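Local coordinates for carbohydrate binding module family 33 and 10 domain protein (PDB 6RW7), which is an AA10 lytic polysaccharide monooxygenase, here its copper-binding catalytic domain, which probably acts on cellulose by oxidative cleavage of glycosidic bonds, at residues 29-34 with 43-48; 57-62 with 115-120; 68-73 with 194-199; 86-91 with 176-181. All blocks are in the same frame, centred on the assembly; numbering follows the deposited sequence.

Contact 1 of 4, residues 29-34 with 43-48; sequences DEAFAN and SHWYNF
F32 and W45 share the same first torsion: each CG lies anti to its own carbonyl carbon (chi1 -68° and -59°). This turns the F32 edge onto one face of the indole that W45 extends toward helix 29-37. The two rings form a T-shaped pair. The F32 edge, through CD1 and CE1, points into that face. F32 CD1 lies 3.5 Å from W45 CE2, close to the middle of the fused ring system. The centroids of the F32 ring and the five-membered ring of W45 are 4.8 Å apart, with the planes at 78°. Farther along the indole, A31 CB packs on W45 CH2 at 4.0 Å. A water joins the two segments at the NE1 edge of the indole. W45 NE1 donates to it at 2.8 Å, and it donates in turn to F32 O at 2.9 Å. C14 of helix 10-17 touches both W45 and F32. The indole of the 3-10 segment is thus packed against helix 29-37, with Y80 and Y35 also meeting it. The contact is chiefly apolar, and the water gives the buried indole N-H an acceptor without a direct bond between the segments.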
loop_
_atom_site.group_PDB
_atom_site.type_symbol
_atom_site.label_atom_id
_atom_site.label_comp_id
_atom_site.label_asym_id
_atom_site.label_seq_id
_atom_site.Cartn_x
_atom_site.Cartn_y
_atom_site.Cartn_z
ATOM N N ASP A 29 14.158 -8.436 -8.058
ATOM C CA ASP A 29 15.594 -8.182 -8.319
ATOM C C ASP A 29 15.829 -6.722 -8.710
ATOM O O ASP A 29 16.785 -6.118 -8.227
ATOM C CB ASP A 29 16.117 -9.119 -9.403
ATOM C CG ASP A 29 16.412 -10.527 -8.901
ATOM O OD1 ASP A 29 16.187 -10.811 -7.692
ATOM O OD2 ASP A 29 16.821 -11.355 -9.742
ATOM N N GLU A 30 15.001 -6.160 -9.594
ATOM C CA GLU A 30 15.200 -4.782 -10.100
ATOM C C GLU A 30 14.997 -3.792 -8.946
ATOM O O GLU A 30 15.804 -2.886 -8.791
ATOM C CB GLU A 30 14.241 -4.534 -11.260
ATOM C CG GLU A 30 14.767 -3.549 -12.274
ATOM C CD GLU A 30 13.829 -3.416 -13.454
ATOM O OE1 GLU A 30 13.748 -4.387 -14.242
ATOM O OE2 GLU A 30 13.141 -2.370 -13.545
ATOM N N ALA A 31 13.912 -3.966 -8.180
ATOM C CA ALA A 31 13.618 -3.086 -7.026
ATOM C C ALA A 31 14.818 -3.127 -6.060
ATOM O O ALA A 31 15.288 -2.075 -5.639
ATOM C CB ALA A 31 12.340 -3.506 -6.351
ATOM N N PHE A 32 15.290 -4.328 -5.723
ATOM C CA PHE A 32 16.438 -4.511 -4.803
ATOM C C PHE A 32 17.700 -3.833 -5.353
ATOM O O PHE A 32 18.409 -3.111 -4.624
ATOM C CB PHE A 32 16.693 -5.997 -4.565
ATOM C CG PHE A 32 15.663 -6.776 -3.780
ATOM C CD1 PHE A 32 14.792 -6.193 -2.862
ATOM C CD2 PHE A 32 15.613 -8.148 -3.932
ATOM C CE1 PHE A 32 13.921 -6.972 -2.119
ATOM C CE2 PHE A 32 14.731 -8.930 -3.203
ATOM C CZ PHE A 32 13.879 -8.332 -2.297
ATOM N N ALA A 33 17.990 -4.087 -6.632
ATOM C CA ALA A 33 19.199 -3.562 -7.297
ATOM C C ALA A 33 19.162 -2.038 -7.415
ATOM O O ALA A 33 20.140 -1.362 -7.089
ATOM C CB ALA A 33 19.339 -4.227 -8.639
ATOM N N ASN A 34 18.021 -1.488 -7.815
ATOM C CA ASN A 34 17.881 -0.035 -8.021
ATOM C C ASN A 34 17.983 0.651 -6.662
ATOM O O ASN A 34 18.564 1.709 -6.588
ATOM C CB ASN A 34 16.580 0.311 -8.756
ATOM C CG ASN A 34 16.577 -0.124 -10.208
ATOM O OD1 ASN A 34 17.584 -0.633 -10.718
ATOM N ND2 ASN A 34 15.451 0.044 -10.891
ATOM N N SER A 43 19.179 -4.229 4.364
ATOM C CA SER A 43 18.509 -4.496 5.655
ATOM C C SER A 43 17.193 -3.715 5.730
ATOM O O SER A 43 16.301 -4.117 6.489
ATOM C CB SER A 43 19.408 -4.178 6.805
ATOM O OG SER A 43 19.678 -2.791 6.828
ATOM N N HIS A 44 17.057 -2.640 4.966
ATOM C CA HIS A 44 15.843 -1.793 5.052
ATOM C C HIS A 44 14.572 -2.589 4.708
ATOM O O HIS A 44 13.464 -2.238 5.222
ATOM C CB HIS A 44 15.984 -0.571 4.151
ATOM C CG HIS A 44 17.009 0.385 4.637
ATOM N ND1 HIS A 44 17.400 1.474 3.902
ATOM C CD2 HIS A 44 17.699 0.427 5.796
ATOM C CE1 HIS A 44 18.288 2.164 4.602
ATOM N NE2 HIS A 44 18.475 1.555 5.768
ATOM N N TRP A 45 14.684 -3.596 3.836
ATOM C CA TRP A 45 13.510 -4.373 3.353
ATOM C C TRP A 45 12.946 -5.233 4.485
ATOM O O TRP A 45 11.797 -5.677 4.402
ATOM C CB TRP A 45 13.869 -5.216 2.134
ATOM C CG TRP A 45 14.381 -4.435 0.973
ATOM C CD1 TRP A 45 15.680 -4.133 0.699
ATOM C CD2 TRP A 45 13.600 -3.896 -0.113
ATOM N NE1 TRP A 45 15.761 -3.393 -0.448
ATOM C CE2 TRP A 45 14.506 -3.250 -0.979
ATOM C CE3 TRP A 45 12.240 -3.873 -0.436
ATOM C CZ2 TRP A 45 14.104 -2.623 -2.149
ATOM C CZ3 TRP A 45 11.842 -3.280 -1.612
ATOM C CH2 TRP A 45 12.756 -2.617 -2.434
ATOM N N TYR A 46 13.712 -5.450 5.548
ATOM C CA TYR A 46 13.211 -6.169 6.742
ATOM C C TYR A 46 12.166 -5.321 7.472
ATOM O O TYR A 46 11.390 -5.875 8.249
ATOM C CB TYR A 46 14.368 -6.629 7.630
ATOM C CG TYR A 46 15.100 -7.791 7.013
ATOM C CD1 TYR A 46 15.965 -7.621 5.939
ATOM C CD2 TYR A 46 14.829 -9.084 7.416
ATOM C CE1 TYR A 46 16.591 -8.702 5.328
ATOM C CE2 TYR A 46 15.466 -10.169 6.841
ATOM C CZ TYR A 46 16.344 -9.984 5.788
ATOM O OH TYR A 46 16.966 -11.067 5.212
ATOM N N ASN A 47 12.132 -4.012 7.230
ATOM C CA ASN A 47 11.131 -3.088 7.829
ATOM C C ASN A 47 9.945 -2.882 6.883
ATOM O O ASN A 47 9.362 -1.797 6.859
ATOM C CB ASN A 47 11.783 -1.755 8.225
ATOM C CG ASN A 47 11.936 -1.622 9.718
ATOM O OD1 ASN A 47 12.973 -1.138 10.200
ATOM N ND2 ASN A 47 10.934 -2.043 10.442
ATOM N N PHE A 48 9.545 -3.941 6.187
ATOM C CA PHE A 48 8.458 -3.862 5.193
ATOM C C PHE A 48 7.135 -3.530 5.884
ATOM O O PHE A 48 6.186 -3.069 5.235
ATOM C CB PHE A 48 8.327 -5.172 4.430
ATOM C CG PHE A 48 8.081 -6.414 5.236
ATOM C CD1 PHE A 48 6.796 -6.826 5.527
ATOM C CD2 PHE A 48 9.129 -7.205 5.664
ATOM C CE1 PHE A 48 6.564 -8.012 6.212
ATOM C CE2 PHE A 48 8.896 -8.387 6.345
ATOM C CZ PHE A 48 7.619 -8.782 6.631
HETATM O O HOH W 1 18.250 -3.473 -1.752
#

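Contact 2 of 4, residues 57-62 with 115-120; sequences GRKVVK and VFYITK
Van der Waals packing joins the two segments, and it centres on Y117. This residue reaches out from strand 111-118 so that its phenol end meets R58 and K59 of the loop 57-62. R58 CG lies 3.5 Å from Y117 CZ, and the two side chains cross at about a right angle. R58 turns at its second torsion (chi2 65°), so CB and CG stay against the phenol while the guanidinium heads off toward K62. K59 CG touches Y117 OH at 3.4 Å. The K59 backbone N is also near this oxygen, at the ring edge, but the angle is too poor for a hydrogen bond. Farther up the strand, K59 CE packs on V115 CG2 at 4.0 Å.

Polar bonds shape the loop itself. K62 NZ donates to R58 O at 2.8 Å, and R58 NH1 returns a weak bond to K62 O. K62 CD lies over one face of the R58 guanidinium. G57 O accepts from both V60 N and V61 N.

Outside the two segments, W133 makes a cation-pi contact with R58. Salt bridges take up the far end of K59, whose NZ pairs with E113 and D143. The lysine therefore plays two parts: its CG touches the Y117 oxygen and its CE the V115 side chain, while its charge is probably balanced by two carboxylates. No hydrogen bond crosses between the segments, so their direct union rests on van der Waals contact, much of it at the phenol oxygen.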
loop_
_atom_site.group_PDB
_atom_site.type_symbol
_atom_site.label_atom_id
_atom_site.label_comp_id
_atom_site.label_asym_id
_atom_site.label_seq_id
_atom_site.Cartn_x
_atom_site.Cartn_y
_atom_site.Cartn_z
ATOM N N GLY A 57 -2.851 11.537 6.882
ATOM C CA GLY A 57 -2.640 10.937 5.560
ATOM C C GLY A 57 -3.039 11.855 4.423
ATOM O O GLY A 57 -3.265 13.069 4.633
ATOM N N ARG A 58 -3.123 11.280 3.234
ATOM C CA ARG A 58 -3.252 12.018 1.960
ATOM C C ARG A 58 -4.551 12.840 1.880
ATOM O O ARG A 58 -4.529 13.808 1.140
ATOM C CB ARG A 58 -3.138 11.039 0.790
ATOM C CG ARG A 58 -3.303 11.694 -0.575
ATOM C CD ARG A 58 -2.207 12.666 -0.912
ATOM N NE ARG A 58 -2.550 13.337 -2.157
ATOM C CZ ARG A 58 -1.893 14.364 -2.686
ATOM N NH1 ARG A 58 -0.830 14.875 -2.080
ATOM N NH2 ARG A 58 -2.337 14.917 -3.810
ATOM N N LYS A 59 -5.606 12.515 2.606
ATOM C CA LYS A 59 -6.831 13.368 2.580
ATOM C C LYS A 59 -6.486 14.762 3.085
ATOM O O LYS A 59 -7.167 15.713 2.637
ATOM C CB LYS A 59 -7.951 12.760 3.407
ATOM C CG LYS A 59 -8.545 11.525 2.738
ATOM C CD LYS A 59 -9.753 11.014 3.456
ATOM C CE LYS A 59 -9.418 10.378 4.784
ATOM N NZ LYS A 59 -10.647 9.975 5.509
ATOM N N VAL A 60 -5.496 14.863 3.965
ATOM C CA VAL A 60 -5.133 16.132 4.651
ATOM C C VAL A 60 -3.761 16.619 4.191
ATOM O O VAL A 60 -3.614 17.830 3.965
ATOM C CB VAL A 60 -5.209 15.933 6.174
ATOM C CG1 VAL A 60 -4.667 17.153 6.927
ATOM C CG2 VAL A 60 -6.638 15.617 6.571
ATOM N N VAL A 61 -2.764 15.748 4.179
ATOM C CA VAL A 61 -1.335 16.100 3.986
ATOM C C VAL A 61 -1.062 16.039 2.486
ATOM O O VAL A 61 -1.014 14.905 1.968
ATOM C CB VAL A 61 -0.441 15.110 4.752
ATOM C CG1 VAL A 61 1.032 15.393 4.499
ATOM C CG2 VAL A 61 -0.792 15.073 6.233
ATOM N N LYS A 62 -0.911 17.174 1.805
ATOM C CA LYS A 62 -0.832 17.211 0.321
ATOM C C LYS A 62 0.598 17.414 -0.179
ATOM O O LYS A 62 0.805 17.312 -1.396
ATOM C CB LYS A 62 -1.720 18.325 -0.231
ATOM C CG LYS A 62 -3.180 18.174 0.121
ATOM C CD LYS A 62 -3.768 16.880 -0.386
ATOM C CE LYS A 62 -5.253 16.838 -0.177
ATOM N NZ LYS A 62 -5.785 15.538 -0.598
ATOM N N VAL A 115 -8.116 3.798 3.799
ATOM C CA VAL A 115 -8.288 4.749 2.672
ATOM C C VAL A 115 -7.528 4.201 1.474
ATOM O O VAL A 115 -6.421 3.715 1.659
ATOM C CB VAL A 115 -7.788 6.150 3.080
ATOM C CG1 VAL A 115 -8.140 7.196 2.053
ATOM C CG2 VAL A 115 -8.334 6.564 4.440
ATOM N N PHE A 116 -8.104 4.313 0.278
ATOM C CA PHE A 116 -7.490 3.769 -0.948
ATOM C C PHE A 116 -7.643 4.767 -2.083
ATOM O O PHE A 116 -8.769 5.232 -2.338
ATOM C CB PHE A 116 -8.171 2.478 -1.384
ATOM C CG PHE A 116 -8.139 1.341 -0.399
ATOM C CD1 PHE A 116 -9.001 1.311 0.688
ATOM C CD2 PHE A 116 -7.228 0.315 -0.551
ATOM C CE1 PHE A 116 -8.983 0.231 1.560
ATOM C CE2 PHE A 116 -7.198 -0.739 0.337
ATOM C CZ PHE A 116 -8.067 -0.777 1.392
ATOM N N TYR A 117 -6.539 4.994 -2.777
ATOM C CA TYR A 117 -6.472 5.811 -4.000
ATOM C C TYR A 117 -6.000 4.928 -5.143
ATOM O O TYR A 117 -5.253 3.986 -4.897
ATOM C CB TYR A 117 -5.479 6.951 -3.823
ATOM C CG TYR A 117 -5.834 8.004 -2.811
ATOM C CD1 TYR A 117 -5.622 7.809 -1.454
ATOM C CD2 TYR A 117 -6.313 9.240 -3.223
ATOM C CE1 TYR A 117 -5.949 8.802 -0.548
ATOM C CE2 TYR A 117 -6.578 10.258 -2.328
ATOM C CZ TYR A 117 -6.376 10.044 -0.980
ATOM O OH TYR A 117 -6.686 11.025 -0.060
ATOM N N ILE A 118 -6.385 5.277 -6.369
ATOM C CA ILE A 118 -5.884 4.562 -7.568
ATOM C C ILE A 118 -5.344 5.594 -8.542
ATOM O O ILE A 118 -5.784 6.763 -8.510
ATOM C CB ILE A 118 -6.983 3.657 -8.171
ATOM C CG1 ILE A 118 -6.401 2.661 -9.176
ATOM C CG2 ILE A 118 -8.140 4.465 -8.738
ATOM C CD1 ILE A 118 -7.335 1.538 -9.489
ATOM N N THR A 119 -4.443 5.151 -9.401
ATOM C CA THR A 119 -3.934 5.985 -10.501
ATOM C C THR A 119 -5.104 6.429 -11.394
ATOM O O THR A 119 -6.131 5.736 -11.504
ATOM C CB THR A 119 -2.800 5.265 -11.234
ATOM O OG1 THR A 119 -3.166 3.892 -11.431
ATOM C CG2 THR A 119 -1.493 5.361 -10.474
ATOM N N LYS A 120 -4.940 7.586 -12.010
ATOM C CA LYS A 120 -5.910 8.151 -12.962
ATOM C C LYS A 120 -6.102 7.181 -14.118
ATOM O O LYS A 120 -5.224 6.384 -14.442
ATOM C CB LYS A 120 -5.406 9.493 -13.467
ATOM C CG LYS A 120 -5.331 10.590 -12.428
ATOM C CD LYS A 120 -5.065 11.932 -13.065
ATOM C CE LYS A 120 -5.425 13.076 -12.149
ATOM N NZ LYS A 120 -4.312 13.358 -11.241
#

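Contact 3 of 4, residues 68-73 with 194-199; sequences CGFDGE and RFFSCV
C68 O and F196 O are joined by one water. It donates to C68 O at 2.7 Å and more weakly to F196 O at 3.0 Å. F196 O also accepts from Q11 NE2, so this strand carbonyl has a second partner. Beside the water, C68 O lies 3.6 Å from F196 CB. The covalent link is the disulfide between C68 SG and C198 SG, with a torsion of -97° about the S-S bond.

The F70 and F196 rings lie nearly parallel, with planes 10° apart, but are slid so far that they barely overlap. F70 CB instead sits over the middle of the F196 ring, 3.7 Å from its centroid, in a CH-pi contact. F196 CE2 lies over one F70 face, offset toward its rim, 3.5 Å from F70 CG. The backbone of F70 has positive phi (48°), part of the turn in which G72 N bonds to G69 O.

F182 and E184 of strand 178-187 also touch F196. The F196 side chain is about 12 Å from the bound copper(I) ion. The arrangement is a disulfide-tethered loop lying on a strand of the immunoglobulin-like beta-sandwich core of AA10 enzymes.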
loop_
_atom_site.group_PDB
_atom_site.type_symbol
_atom_site.label_atom_id
_atom_site.label_comp_id
_atom_site.label_asym_id
_atom_site.label_seq_id
_atom_site.Cartn_x
_atom_site.Cartn_y
_atom_site.Cartn_z
ATOM N N CYS A 68 4.461 6.231 -2.240
ATOM C CA CYS A 68 4.339 4.952 -1.493
ATOM C C CYS A 68 4.982 5.075 -0.105
ATOM O O CYS A 68 4.427 4.498 0.833
ATOM C CB CYS A 68 4.915 3.795 -2.283
ATOM S SG CYS A 68 4.015 3.574 -3.839
ATOM N N GLY A 69 6.110 5.782 0.005
ATOM C CA GLY A 69 6.816 5.952 1.288
ATOM C C GLY A 69 6.199 7.056 2.123
ATOM O O GLY A 69 6.512 7.158 3.317
ATOM N N PHE A 70 5.417 7.931 1.480
ATOM C CA PHE A 70 4.732 9.112 2.073
ATOM C C PHE A 70 5.690 9.958 2.935
ATOM O O PHE A 70 5.237 10.532 3.947
ATOM C CB PHE A 70 3.486 8.673 2.840
ATOM C CG PHE A 70 2.397 9.701 2.730
ATOM C CD1 PHE A 70 1.653 9.832 1.565
ATOM C CD2 PHE A 70 2.166 10.593 3.761
ATOM C CE1 PHE A 70 0.682 10.807 1.449
ATOM C CE2 PHE A 70 1.192 11.569 3.636
ATOM C CZ PHE A 70 0.442 11.667 2.489
ATOM N N ASP A 71 6.948 10.071 2.532
ATOM C CA ASP A 71 7.977 10.874 3.249
ATOM C C ASP A 71 8.010 10.455 4.722
ATOM O O ASP A 71 8.263 11.337 5.608
ATOM C CB ASP A 71 7.699 12.373 3.138
ATOM C CG ASP A 71 7.770 12.928 1.723
ATOM O OD1 ASP A 71 7.893 12.132 0.774
ATOM O OD2 ASP A 71 7.722 14.195 1.585
ATOM N N GLY A 72 7.820 9.155 4.966
ATOM C CA GLY A 72 7.580 8.596 6.308
ATOM C C GLY A 72 8.841 8.499 7.169
ATOM O O GLY A 72 9.948 8.951 6.773
ATOM N N GLU A 73 8.681 7.884 8.332
ATOM C CA GLU A 73 9.620 8.063 9.457
ATOM C C GLU A 73 10.748 7.040 9.437
ATOM O O GLU A 73 11.819 7.362 9.961
ATOM C CB GLU A 73 8.861 7.946 10.772
ATOM C CG GLU A 73 7.824 9.034 10.924
ATOM C CD GLU A 73 7.149 9.138 12.276
ATOM O OE1 GLU A 73 7.651 8.508 13.225
ATOM O OE2 GLU A 73 6.132 9.837 12.387
ATOM N N ARG A 194 -0.192 5.901 11.231
ATOM C CA ARG A 194 -0.773 5.560 9.909
ATOM C C ARG A 194 0.269 4.777 9.120
ATOM O O ARG A 194 1.446 5.159 9.137
ATOM C CB ARG A 194 -1.159 6.846 9.181
ATOM C CG ARG A 194 -1.875 6.649 7.849
ATOM C CD ARG A 194 -2.364 7.999 7.314
ATOM N NE ARG A 194 -3.399 8.493 8.221
ATOM C CZ ARG A 194 -4.711 8.309 8.094
ATOM N NH1 ARG A 194 -5.251 7.773 7.005
ATOM N NH2 ARG A 194 -5.508 8.667 9.084
ATOM N N PHE A 195 -0.164 3.710 8.450
ATOM C CA PHE A 195 0.722 2.846 7.643
ATOM C C PHE A 195 0.293 2.923 6.190
ATOM O O PHE A 195 -0.902 3.170 5.907
ATOM C CB PHE A 195 0.698 1.416 8.175
ATOM C CG PHE A 195 1.253 1.351 9.568
ATOM C CD1 PHE A 195 0.415 1.517 10.654
ATOM C CD2 PHE A 195 2.616 1.177 9.779
ATOM C CE1 PHE A 195 0.941 1.521 11.936
ATOM C CE2 PHE A 195 3.140 1.203 11.059
ATOM C CZ PHE A 195 2.300 1.383 12.125
ATOM N N PHE A 196 1.269 2.818 5.305
ATOM C CA PHE A 196 1.096 3.047 3.857
ATOM C C PHE A 196 1.490 1.804 3.075
ATOM O O PHE A 196 2.453 1.164 3.406
ATOM C CB PHE A 196 1.925 4.254 3.403
ATOM C CG PHE A 196 1.613 5.496 4.181
ATOM C CD1 PHE A 196 2.275 5.774 5.367
ATOM C CD2 PHE A 196 0.610 6.348 3.761
ATOM C CE1 PHE A 196 1.952 6.903 6.093
ATOM C CE2 PHE A 196 0.288 7.483 4.490
ATOM C CZ PHE A 196 0.961 7.747 5.661
ATOM N N SER A 197 0.764 1.519 2.003
ATOM C CA SER A 197 1.026 0.311 1.194
ATOM C C SER A 197 0.589 0.557 -0.245
ATOM O O SER A 197 -0.550 1.012 -0.460
ATOM C CB SER A 197 0.355 -0.869 1.827
ATOM O OG SER A 197 0.795 -2.109 1.284
ATOM N N CYS A 198 1.486 0.321 -1.198
ATOM C CA CYS A 198 1.195 0.402 -2.648
ATOM C C CYS A 198 1.024 -0.993 -3.244
ATOM O O CYS A 198 1.800 -1.889 -2.906
ATOM C CB CYS A 198 2.309 1.116 -3.393
ATOM S SG CYS A 198 2.166 2.910 -3.215
ATOM N N VAL A 199 0.070 -1.137 -4.150
ATOM C CA VAL A 199 -0.190 -2.402 -4.866
ATOM C C VAL A 199 -0.068 -2.135 -6.365
ATOM O O VAL A 199 -0.803 -1.269 -6.888
ATOM C CB VAL A 199 -1.582 -2.965 -4.527
ATOM C CG1 VAL A 199 -1.717 -4.362 -5.102
ATOM C CG2 VAL A 199 -1.842 -2.973 -3.027
HETATM O O HOH W 2 4.325 1.797 1.134
#

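Contact 4 of 4, residues 86-91 with 176-181; sequences WPVTSF and SGRHVI
The polar part of this contact belongs to R178. Its NH1 donates a weak hydrogen bond to W86 O at 3.1 Å, with an N-H...O angle of 132°. The arginine is stretched from CG to NE, with CG anti to the backbone N (chi1 -167°). This carries the guanidinium along the 86-91 segment as far as W86. Its NH2 bonds to N85 OD1, which lies next to that segment. F125 adds a cation-pi contact.

Packing of the valine on the arginine comes next. V88 CB stands 4.1 Å above the middle of the guanidinium plane. V88 has two conformers; in one of them CG2 comes near R178 NE, at 3.8 Å.

A separate apolar touch lies at the other end, where I181 CD1 meets F91 CE2 at 4.1 Å. These two side chains cross at about a right angle.

The end-to-end directions of 86-91 and 178-181 differ by 87°, and the side chains bridge the two segments. Strand 193-202 lies in the sheet beside both strand 89-90 and strand 178-187. W86 also packs on C14 of helix 10-17 and makes a cation-pi contact with R10, while F91 and I181 both touch strand 96-101 of the second sheet.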
loop_
_atom_site.group_PDB
_atom_site.type_symbol
_atom_site.label_atom_id
_atom_site.label_comp_id
_atom_site.label_asym_id
_atom_site.label_seq_id
_atom_site.Cartn_x
_atom_site.Cartn_y
_atom_site.Cartn_z
ATOM N N TRP A 86 8.287 -3.307 -10.801
ATOM C CA TRP A 86 7.846 -4.057 -9.599
ATOM C C TRP A 86 7.005 -5.260 -10.020
ATOM O O TRP A 86 6.361 -5.242 -11.081
ATOM C CB TRP A 86 7.040 -3.128 -8.690
ATOM C CG TRP A 86 7.846 -2.079 -7.994
ATOM C CD1 TRP A 86 8.187 -0.833 -8.438
ATOM C CD2 TRP A 86 8.413 -2.211 -6.684
ATOM N NE1 TRP A 86 8.951 -0.192 -7.505
ATOM C CE2 TRP A 86 9.085 -1.008 -6.408
ATOM C CE3 TRP A 86 8.378 -3.222 -5.713
ATOM C CZ2 TRP A 86 9.720 -0.790 -5.194
ATOM C CZ3 TRP A 86 9.023 -3.010 -4.517
ATOM C CH2 TRP A 86 9.682 -1.809 -4.269
ATOM N N PRO A 87 6.904 -6.318 -9.193
ATOM C CA PRO A 87 5.989 -7.416 -9.464
ATOM C C PRO A 87 4.551 -6.903 -9.568
ATOM O O PRO A 87 4.147 -6.066 -8.784
ATOM C CB PRO A 87 6.112 -8.368 -8.255
ATOM C CG PRO A 87 7.398 -7.954 -7.570
ATOM C CD PRO A 87 7.623 -6.498 -7.915
ATOM N N VAL A 88 3.794 -7.433 -10.529
ATOM C CA VAL A 88 2.411 -6.979 -10.856
ATOM C C VAL A 88 1.473 -8.186 -10.814
ATOM O O VAL A 88 1.858 -9.248 -11.367
ATOM C CB VAL A 88 2.367 -6.319 -12.245
ATOM C CG1 VAL A 88 2.333 -7.384 -13.336
ATOM C CG2 VAL A 88 1.190 -5.364 -12.399
ATOM N N THR A 89 0.276 -8.042 -10.238
ATOM C CA THR A 89 -0.707 -9.136 -10.225
ATOM C C THR A 89 -1.960 -8.685 -10.956
ATOM O O THR A 89 -2.358 -7.505 -10.959
ATOM C CB THR A 89 -0.867 -9.763 -8.843
ATOM O OG1 THR A 89 -1.273 -8.712 -7.985
ATOM C CG2 THR A 89 0.396 -10.416 -8.318
ATOM N N SER A 90 -2.543 -9.660 -11.616
ATOM C CA SER A 90 -3.806 -9.493 -12.366
ATOM C C SER A 90 -4.914 -9.107 -11.388
ATOM O O SER A 90 -4.932 -9.639 -10.273
ATOM C CB SER A 90 -4.146 -10.741 -13.119
ATOM O OG SER A 90 -5.178 -10.468 -14.052
ATOM N N PHE A 91 -5.776 -8.186 -11.794
ATOM C CA PHE A 91 -6.805 -7.667 -10.889
ATOM C C PHE A 91 -8.023 -7.265 -11.691
ATOM O O PHE A 91 -7.880 -6.920 -12.863
ATOM C CB PHE A 91 -6.225 -6.502 -10.102
ATOM C CG PHE A 91 -6.895 -6.201 -8.792
ATOM C CD1 PHE A 91 -7.007 -7.168 -7.817
ATOM C CD2 PHE A 91 -7.353 -4.930 -8.504
ATOM C CE1 PHE A 91 -7.602 -6.890 -6.595
ATOM C CE2 PHE A 91 -7.948 -4.651 -7.282
ATOM C CZ PHE A 91 -8.047 -5.623 -6.322
ATOM N N SER A 176 -8.017 -0.207 -17.129
ATOM C CA SER A 176 -7.356 -1.085 -18.112
ATOM C C SER A 176 -5.844 -0.987 -17.981
ATOM O O SER A 176 -5.323 0.099 -17.741
ATOM C CB SER A 176 -7.816 -0.730 -19.508
ATOM O OG SER A 176 -9.228 -0.863 -19.574
ATOM N N GLY A 177 -5.128 -2.092 -18.187
ATOM C CA GLY A 177 -3.666 -2.092 -18.133
ATOM C C GLY A 177 -3.133 -1.861 -16.735
ATOM O O GLY A 177 -3.813 -2.197 -15.734
ATOM N N ARG A 178 -1.937 -1.277 -16.661
ATOM C CA ARG A 178 -1.134 -1.269 -15.435
ATOM C C ARG A 178 -1.420 -0.022 -14.614
ATOM O O ARG A 178 -1.264 1.097 -15.092
ATOM C CB ARG A 178 0.356 -1.371 -15.722
ATOM C CG ARG A 178 1.108 -1.687 -14.432
ATOM C CD ARG A 178 2.447 -2.316 -14.601
ATOM N NE ARG A 178 3.168 -2.233 -13.356
ATOM C CZ ARG A 178 4.342 -2.815 -13.122
ATOM N NH1 ARG A 178 4.912 -2.678 -11.936
ATOM N NH2 ARG A 178 4.931 -3.545 -14.059
ATOM N N HIS A 179 -1.764 -0.253 -13.347
ATOM C CA HIS A 179 -2.159 0.799 -12.390
ATOM C C HIS A 179 -1.495 0.560 -11.046
ATOM O O HIS A 179 -0.864 -0.496 -10.825
ATOM C CB HIS A 179 -3.684 0.901 -12.319
ATOM C CG HIS A 179 -4.230 1.528 -13.551
ATOM N ND1 HIS A 179 -4.251 2.901 -13.716
ATOM C CD2 HIS A 179 -4.660 0.984 -14.718
ATOM C CE1 HIS A 179 -4.718 3.180 -14.909
ATOM N NE2 HIS A 179 -4.951 2.010 -15.576
ATOM N N VAL A 180 -1.631 1.549 -10.176
ATOM C CA VAL A 180 -1.139 1.438 -8.784
ATOM C C VAL A 180 -2.255 1.856 -7.852
ATOM O O VAL A 180 -2.928 2.867 -8.118
ATOM C CB VAL A 180 0.100 2.310 -8.545
ATOM C CG1 VAL A 180 0.567 2.133 -7.117
ATOM C CG2 VAL A 180 1.224 1.994 -9.515
ATOM N N ILE A 181 -2.421 1.088 -6.786
ATOM C CA ILE A 181 -3.310 1.466 -5.659
ATOM C C ILE A 181 -2.420 1.913 -4.502
ATOM O O ILE A 181 -1.483 1.195 -4.146
ATOM C CB ILE A 181 -4.255 0.302 -5.315
ATOM C CG1 ILE A 181 -5.214 0.075 -6.483
ATOM C CG2 ILE A 181 -4.985 0.551 -3.995
ATOM C CD1 ILE A 181 -6.025 -1.190 -6.417
#

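Overall arrangement
Contacts 2, 3 and 4 all reach the mixed sheet. Contacts 3 and 4 share neighbouring strands, with V199 N 2.8 Å from I181 O. Contacts 2 and 4 meet where T119 OG1 lies 2.7 Å from H179 ND1, a probable hydrogen bond. Contact 2 also touches contact 3, as F70 CZ packs 3.6 Å from V61 O. Contact 1 lies off to one side and joins contact 4 through W45 CH2 and W86 CH2, 3.7 Å apart. The centres of contacts 1 and 2 are 24 Å apart, on opposite sides of the chain's centre. Contact 3 does not reach the copper(I) site: the F196 side chain is about 11 Å from that of H1, which binds this ion together with H107.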